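Local coordinates for uncharacterized protein PA2218 (Pseudomonas aeruginosa, PDB 2HDW) that is functionally uncharacterised but adopts an alpha/beta hydrolase fold and is therefore probably a hydrolase, its natural substrate and reaction being unknown, at residues 184-189 / 201-206; 309-314 / 324-329. All blocks are in the same frame, centred on the assembly; numbering follows the deposited sequence.

Contact 1 of 2, residues 184-189 / 201-206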
ATOM      1  N   MET A 184       4.027   4.132   4.026  1.00 10.64           N
ATOM      2  CA  MET A 184       2.939   4.282   4.989  1.00  9.77           C
ATOM      3  C   MET A 184       3.015   3.203   6.078  1.00  8.83           C
ATOM      4  O   MET A 184       2.678   3.460   7.234  1.00  6.97           O
ATOM      5  CB  MET A 184       1.578   4.211   4.282  1.00 10.42           C
ATOM      6  CG  MET A 184       0.802   5.547   4.201  1.00  8.07           C
ATOM      7  SD  MET A 184       1.471   6.802   3.057  1.00  1.11           S
ATOM      8  CE  MET A 184       0.853   6.165   1.472  1.00 10.00           C
ATOM      9  N   ALA A 185       3.455   2.003   5.711  1.00  8.92           N
ATOM     10  CA  ALA A 185       3.565   0.913   6.677  1.00  9.65           C
ATOM     11  C   ALA A 185       4.606   1.254   7.742  1.00  8.72           C
ATOM     12  O   ALA A 185       4.355   1.100   8.934  1.00  9.05           O
ATOM     13  CB  ALA A 185       3.940  -0.399   5.973  1.00 11.37           C
ATOM     14  N   LEU A 186       5.773   1.720   7.315  1.00  7.50           N
ATOM     15  CA  LEU A 186       6.830   2.088   8.259  1.00  8.10           C
ATOM     16  C   LEU A 186       6.352   3.241   9.131  1.00  6.85           C
ATOM     17  O   LEU A 186       6.640   3.288  10.329  1.00  7.65           O
ATOM     18  CB  LEU A 186       8.101   2.497   7.507  1.00  7.65           C
ATOM     19  CG  LEU A 186       8.772   1.378   6.707  1.00 10.67           C
ATOM     20  CD1 LEU A 186       9.856   1.949   5.800  1.00  9.48           C
ATOM     21  CD2 LEU A 186       9.354   0.352   7.673  1.00  9.22           C
ATOM     22  N   ASN A 187       5.609   4.163   8.526  1.00  7.29           N
ATOM     23  CA  ASN A 187       5.087   5.326   9.239  1.00  8.91           C
ATOM     24  C   ASN A 187       4.110   4.886  10.328  1.00  7.70           C
ATOM     25  O   ASN A 187       4.146   5.396  11.447  1.00  8.90           O
ATOM     26  CB  ASN A 187       4.368   6.267   8.269  1.00  6.08           C
ATOM     27  CG  ASN A 187       4.268   7.689   8.797  1.00  8.45           C
ATOM     28  OD1 ASN A 187       3.194   8.304   8.778  1.00 10.60           O
ATOM     29  ND2 ASN A 187       5.390   8.227   9.258  1.00  7.15           N
ATOM     30  N   ALA A 188       3.243   3.938   9.988  1.00  9.14           N
ATOM     31  CA  ALA A 188       2.248   3.426  10.930  1.00  9.56           C
ATOM     32  C   ALA A 188       2.873   2.659  12.093  1.00 10.66           C
ATOM     33  O   ALA A 188       2.502   2.861  13.251  1.00 10.93           O
ATOM     34  CB  ALA A 188       1.250   2.527  10.199  1.00  9.15           C
ATOM     35  N   VAL A 189       3.817   1.775  11.783  1.00  9.69           N
ATOM     36  CA  VAL A 189       4.469   0.960  12.807  1.00  9.55           C
ATOM     37  C   VAL A 189       5.247   1.771  13.849  1.00  9.54           C
ATOM     38  O   VAL A 189       5.336   1.377  15.012  1.00  9.54           O
ATOM     39  CB  VAL A 189       5.421  -0.079  12.161  1.00  9.00           C
ATOM     40  CG1 VAL A 189       6.094  -0.916  13.246  1.00  7.67           C
ATOM     41  CG2 VAL A 189       4.632  -0.982  11.206  1.00  9.03           C
ATOM     42  N   SER A 201       7.807  -3.906   0.506  1.00  8.19           N
ATOM     43  CA  SER A 201       8.178  -4.504  -0.769  1.00  9.37           C
ATOM     44  C   SER A 201       8.236  -3.434  -1.858  1.00  9.86           C
ATOM     45  O   SER A 201       7.255  -2.724  -2.086  1.00 11.52           O
ATOM     46  CB  SER A 201       7.171  -5.594  -1.155  1.00  6.80           C
ATOM     47  OG  SER A 201       7.626  -6.335  -2.276  1.00  9.28           O
ATOM     48  N   THR A 202       9.393  -3.317  -2.509  1.00  8.28           N
ATOM     49  CA  THR A 202       9.602  -2.344  -3.587  1.00  9.62           C
ATOM     50  C   THR A 202       8.898  -1.014  -3.258  1.00  9.73           C
ATOM     51  O   THR A 202       8.131  -0.463  -4.055  1.00 11.20           O
ATOM     52  CB  THR A 202       9.112  -2.942  -4.955  1.00  9.53           C
ATOM     53  OG1 THR A 202       9.587  -2.128  -6.032  1.00 12.55           O
ATOM     54  CG2 THR A 202       7.579  -3.031  -5.015  1.00  8.20           C
ATOM     55  N   MET A 203       9.211  -0.492  -2.076  1.00  8.06           N
ATOM     56  CA  MET A 203       8.600   0.728  -1.555  1.00  9.43           C
ATOM     57  C   MET A 203       8.947   2.060  -2.205  1.00  9.75           C
ATOM     58  O   MET A 203       9.962   2.212  -2.890  1.00  8.83           O
ATOM     59  CB  MET A 203       8.890   0.864  -0.040  1.00  8.29           C
ATOM     60  CG  MET A 203      10.301   1.390   0.315  1.00  9.63           C
ATOM     61  SD  MET A 203      10.579   1.814   2.091  1.00  1.11           S
ATOM     62  CE  MET A 203       9.937   3.489   2.176  1.00  8.75           C
ATOM     63  N   TYR A 204       8.067   3.023  -1.940  1.00  9.62           N
ATOM     64  CA  TYR A 204       8.186   4.415  -2.362  1.00 10.15           C
ATOM     65  C   TYR A 204       7.867   5.154  -1.064  1.00 10.92           C
ATOM     66  O   TYR A 204       7.165   4.622  -0.203  1.00  9.12           O
ATOM     67  CB  TYR A 204       7.069   4.816  -3.330  1.00 11.40           C
ATOM     68  CG  TYR A 204       7.356   4.814  -4.814  1.00 11.94           C
ATOM     69  CD1 TYR A 204       7.663   3.632  -5.490  1.00 13.80           C
ATOM     70  CD2 TYR A 204       7.175   5.975  -5.573  1.00 13.34           C
ATOM     71  CE1 TYR A 204       7.762   3.602  -6.880  1.00 13.25           C
ATOM     72  CE2 TYR A 204       7.273   5.955  -6.963  1.00 14.20           C
ATOM     73  CZ  TYR A 204       7.559   4.763  -7.611  1.00 14.71           C
ATOM     74  OH  TYR A 204       7.587   4.718  -8.990  1.00 14.13           O
ATOM     75  N   ASP A 205       8.390   6.362  -0.915  1.00 10.19           N
ATOM     76  CA  ASP A 205       8.031   7.203   0.220  1.00  9.73           C
ATOM     77  C   ASP A 205       7.231   8.219  -0.595  1.00  9.94           C
ATOM     78  O   ASP A 205       7.823   9.065  -1.268  1.00 10.41           O
ATOM     79  CB  ASP A 205       9.258   7.879   0.846  1.00 11.20           C
ATOM     80  CG  ASP A 205       8.880   9.008   1.797  1.00 10.65           C
ATOM     81  OD1 ASP A 205       7.782   9.576   1.632  1.00 10.78           O
ATOM     82  OD2 ASP A 205       9.681   9.351   2.694  1.00 12.73           O
ATOM     83  N   MET A 206       5.902   8.120  -0.581  1.00  9.22           N
ATOM     84  CA  MET A 206       5.099   9.034  -1.386  1.00  8.91           C
ATOM     85  C   MET A 206       5.267  10.534  -1.109  1.00 10.34           C
ATOM     86  O   MET A 206       5.066  11.346  -2.020  1.00  8.91           O
ATOM     87  CB  MET A 206       3.611   8.648  -1.328  1.00  6.21           C
ATOM     88  CG  MET A 206       3.260   7.282  -1.968  1.00  7.43           C
ATOM     89  SD  MET A 206       3.907   6.985  -3.670  1.00  1.11           S
ATOM     90  CE  MET A 206       3.130   8.366  -4.522  1.00  1.11           C
TER

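Contact 2 of 2, residues 309-314 / 324-329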
ATOM      1  N   ILE A 309      12.588  -4.734  11.048  1.00  9.86           N
ATOM      2  CA  ILE A 309      12.173  -4.238   9.738  1.00 10.89           C
ATOM      3  C   ILE A 309      12.916  -5.008   8.653  1.00 10.47           C
ATOM      4  O   ILE A 309      14.125  -5.215   8.752  1.00 10.53           O
ATOM      5  CB  ILE A 309      12.539  -2.758   9.520  1.00 10.92           C
ATOM      6  CG1 ILE A 309      11.884  -1.868  10.574  1.00 13.00           C
ATOM      7  CG2 ILE A 309      12.088  -2.322   8.139  1.00 11.67           C
ATOM      8  CD1 ILE A 309      12.320  -0.423  10.458  1.00 11.89           C
ATOM      9  N   LEU A 310      12.187  -5.433   7.628  1.00 10.73           N
ATOM     10  CA  LEU A 310      12.784  -6.134   6.498  1.00  9.34           C
ATOM     11  C   LEU A 310      12.319  -5.398   5.246  1.00 10.63           C
ATOM     12  O   LEU A 310      11.149  -5.475   4.879  1.00 12.21           O
ATOM     13  CB  LEU A 310      12.319  -7.596   6.443  1.00  9.55           C
ATOM     14  CG  LEU A 310      12.672  -8.346   5.146  1.00 11.20           C
ATOM     15  CD1 LEU A 310      14.189  -8.354   4.949  1.00  9.10           C
ATOM     16  CD2 LEU A 310      12.134  -9.769   5.194  1.00  9.61           C
ATOM     17  N   LEU A 311      13.216  -4.658   4.610  1.00  9.32           N
ATOM     18  CA  LEU A 311      12.856  -3.944   3.395  1.00 10.13           C
ATOM     19  C   LEU A 311      13.332  -4.793   2.221  1.00 10.59           C
ATOM     20  O   LEU A 311      14.506  -5.152   2.145  1.00 12.48           O
ATOM     21  CB  LEU A 311      13.512  -2.561   3.368  1.00  8.19           C
ATOM     22  CG  LEU A 311      13.179  -1.676   4.578  1.00 10.35           C
ATOM     23  CD1 LEU A 311      14.257  -1.867   5.634  1.00  9.78           C
ATOM     24  CD2 LEU A 311      13.121  -0.203   4.165  1.00  8.91           C
ATOM     25  N   ILE A 312      12.412  -5.124   1.320  1.00 10.61           N
ATOM     26  CA  ILE A 312      12.713  -5.959   0.160  1.00 10.08           C
ATOM     27  C   ILE A 312      12.639  -5.121  -1.116  1.00 11.76           C
ATOM     28  O   ILE A 312      11.715  -4.335  -1.281  1.00 10.60           O
ATOM     29  CB  ILE A 312      11.697  -7.128   0.073  1.00  8.87           C
ATOM     30  CG1 ILE A 312      11.658  -7.865   1.416  1.00  9.59           C
ATOM     31  CG2 ILE A 312      12.069  -8.081  -1.062  1.00 10.46           C
ATOM     32  CD1 ILE A 312      10.690  -9.040   1.473  1.00  6.32           C
ATOM     33  N   HIS A 313      13.602  -5.290  -2.021  1.00 10.16           N
ATOM     34  CA  HIS A 313      13.599  -4.499  -3.250  1.00 10.21           C
ATOM     35  C   HIS A 313      14.373  -5.140  -4.403  1.00 11.10           C
ATOM     36  O   HIS A 313      15.426  -5.755  -4.203  1.00 11.55           O
ATOM     37  CB  HIS A 313      14.176  -3.103  -2.973  1.00 10.93           C
ATOM     38  CG  HIS A 313      13.460  -2.002  -3.694  1.00 11.84           C
ATOM     39  ND1 HIS A 313      12.791  -0.993  -3.034  1.00 11.19           N
ATOM     40  CD2 HIS A 313      13.265  -1.780  -5.015  1.00 11.60           C
ATOM     41  CE1 HIS A 313      12.210  -0.200  -3.917  1.00  9.49           C
ATOM     42  NE2 HIS A 313      12.481  -0.655  -5.126  1.00 12.06           N
ATOM     43  N   GLY A 314      13.833  -4.989  -5.609  1.00  9.25           N
ATOM     44  CA  GLY A 314      14.478  -5.529  -6.787  1.00 10.44           C
ATOM     45  C   GLY A 314      15.740  -4.754  -7.117  1.00 13.07           C
ATOM     46  O   GLY A 314      15.774  -3.524  -7.016  1.00 14.31           O
ATOM     47  N   GLU A 324      16.776   2.185   0.191  1.00  9.19           N
ATOM     48  CA  GLU A 324      18.132   2.452   0.652  1.00 10.14           C
ATOM     49  C   GLU A 324      18.120   3.646   1.597  1.00  9.33           C
ATOM     50  O   GLU A 324      18.876   3.682   2.567  1.00  8.82           O
ATOM     51  CB  GLU A 324      19.047   2.718  -0.539  1.00 13.25           C
ATOM     52  CG  GLU A 324      19.104   1.549  -1.501  1.00 15.95           C
ATOM     53  CD  GLU A 324      19.997   1.810  -2.694  1.00 19.40           C
ATOM     54  OE1 GLU A 324      19.912   2.916  -3.261  1.00 21.39           O
ATOM     55  OE2 GLU A 324      20.775   0.908  -3.065  1.00 20.48           O
ATOM     56  N   THR A 325      17.252   4.612   1.309  1.00  7.93           N
ATOM     57  CA  THR A 325      17.109   5.801   2.145  1.00 10.43           C
ATOM     58  C   THR A 325      16.450   5.387   3.463  1.00 10.85           C
ATOM     59  O   THR A 325      16.917   5.744   4.541  1.00 10.32           O
ATOM     60  CB  THR A 325      16.233   6.886   1.445  1.00 11.21           C
ATOM     61  OG1 THR A 325      16.952   7.442   0.335  1.00 18.59           O
ATOM     62  CG2 THR A 325      15.878   8.013   2.413  1.00 10.40           C
ATOM     63  N   ALA A 326      15.368   4.617   3.370  1.00 11.68           N
ATOM     64  CA  ALA A 326      14.658   4.166   4.560  1.00 10.64           C
ATOM     65  C   ALA A 326      15.555   3.281   5.425  1.00  9.99           C
ATOM     66  O   ALA A 326      15.572   3.411   6.649  1.00  9.07           O
ATOM     67  CB  ALA A 326      13.388   3.411   4.161  1.00  9.49           C
ATOM     68  N   TYR A 327      16.305   2.385   4.790  1.00  9.71           N
ATOM     69  CA  TYR A 327      17.200   1.505   5.528  1.00  9.89           C
ATOM     70  C   TYR A 327      18.237   2.315   6.300  1.00 10.93           C
ATOM     71  O   TYR A 327      18.506   2.033   7.464  1.00 11.93           O
ATOM     72  CB  TYR A 327      17.909   0.541   4.579  1.00 10.08           C
ATOM     73  CG  TYR A 327      18.945  -0.330   5.254  1.00 10.99           C
ATOM     74  CD1 TYR A 327      18.570  -1.424   6.036  1.00 11.80           C
ATOM     75  CD2 TYR A 327      20.304  -0.061   5.108  1.00 12.46           C
ATOM     76  CE1 TYR A 327      19.526  -2.231   6.658  1.00 11.37           C
ATOM     77  CE2 TYR A 327      21.272  -0.857   5.721  1.00 14.25           C
ATOM     78  CZ  TYR A 327      20.877  -1.941   6.491  1.00 15.04           C
ATOM     79  OH  TYR A 327      21.832  -2.743   7.069  1.00 14.18           O
ATOM     80  N   ALA A 328      18.817   3.327   5.657  1.00 12.69           N
ATOM     81  CA  ALA A 328      19.829   4.150   6.317  1.00 12.36           C
ATOM     82  C   ALA A 328      19.231   4.937   7.474  1.00 13.16           C
ATOM     83  O   ALA A 328      19.886   5.137   8.503  1.00 12.62           O
ATOM     84  CB  ALA A 328      20.470   5.108   5.316  1.00 13.67           C
ATOM     85  N   ALA A 329      17.987   5.375   7.301  1.00 11.65           N
ATOM     86  CA  ALA A 329      17.286   6.145   8.325  1.00 11.07           C
ATOM     87  C   ALA A 329      16.843   5.303   9.512  1.00 10.79           C
ATOM     88  O   ALA A 329      16.753   5.805  10.633  1.00  9.12           O
ATOM     89  CB  ALA A 329      16.074   6.832   7.712  1.00 13.49           C
TER

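Contact 1 of 2, residues 184-189 / 201-206
Leu186 and Met203 carry this contact, which joins helix 180-191 of the alpha/beta hydrolase fold to the loop that leaves strand 197-201. One methyl of the leucine does the touching: Leu186 CD1 rests 3.8 Å from Met203 SD, with Met203 CE beside the sulfur at almost the same range, so CD1 sits against the S-CH3 bond. The two side chains cross at about a right angle. Met203 runs out almost straight as far as its sulfur (chi2 171°) and then bends at chi3 (-84°), which brings CE round beside the leucine; a flexible, unbranched thioether suits this place because it can turn its end to lay that bond against the methyl. A looser second touch lies toward the start of the helix, where Met184 CE comes to 4.3 Å from Met206 CG.

Further out, Leu186 also packs on Val198 and Thr200 of strand 197-201 and on Ile309, which places it between its helix and the sheet. Met184 touches Asn151 and Thr152 of helix 148-164, while Met206 reaches Phe105. The loop is held by backbone bonding between Tyr204 and Cys179. At its far end Asp205 is the N-cap of helix 206-212, and its OD1 accepts a hydrogen bond from the backbone N of Arg208.

Contact 2 of 2, residues 309-314 / 324-329
Leu311 points from strand 309-314 into the flank of helix 320-329 and meets Ala326 and Tyr327 there. The contact is apolar, and the two methyls of Leu311 divide the work. CD2 packs against the alanine, with Leu311 CD2 lying 3.6 Å from Ala326 CB. A residue as small as alanine suits this face because it lets the leucine approach close to the helix backbone; Leu311 CD2 is also 4.2 Å from Tyr327 N. The other methyl serves the aromatic side chain: Leu311 CD1 sits 4.4 Å from Tyr327 CD1, at the edge of the ring and near its plane rather than over a face. With CG anti to the carbonyl carbon (chi1 -57°), the leucine is directed at the helix, and chi2, at 93° well off a staggered value, turns CD2 to Ala326 and CD1 to the ring edge.

Polar and cationic interactions lie around the apolar patch. The ring of Tyr327 enters a cation-pi interaction with Lys334, whose NZ also hydrogen-bonds to Tyr327 O, so one lysine engages both the aromatic ring and the backbone of the same residue. His313, two residues along the strand from Leu311, has both ring nitrogens engaged: ND1 with Ser323 OG and NE2 with Ser319 OG. These bonds fix the tilt of the imidazole near the start of the helix.

Strand 309-314, helix 320-329 and strand 334-339 form a beta-alpha-beta unit. Strand 309-314 lies between parallel neighbours 197-201 and 334-339, and helix 356-366 meets its other face through Leu310 and Ile312.

How the contacts relate
Contacts 1 and 2 follow one another along the chain and meet side by side, their centres about 10 Å apart. Met203 is the shared wall: its SD lies 3.8 Å from Ala326 CB, so the sulfur that packs on the helix of contact 1 also touches the helix of contact 2. The backbones join too, through a probable hydrogen bond of 2.8 Å between Thr202 N and Ile312 O, which continues the pairing of the adjacent parallel strands 197-201 and 309-314. Close by, Met203 O packs against His313 CE1 at 3.5 Å. Contact 1 ties a helix to the loop leaving strand 197-201, and contact 2 ties a helix to the adjacent strand 309-314; no active site has been established for this protein.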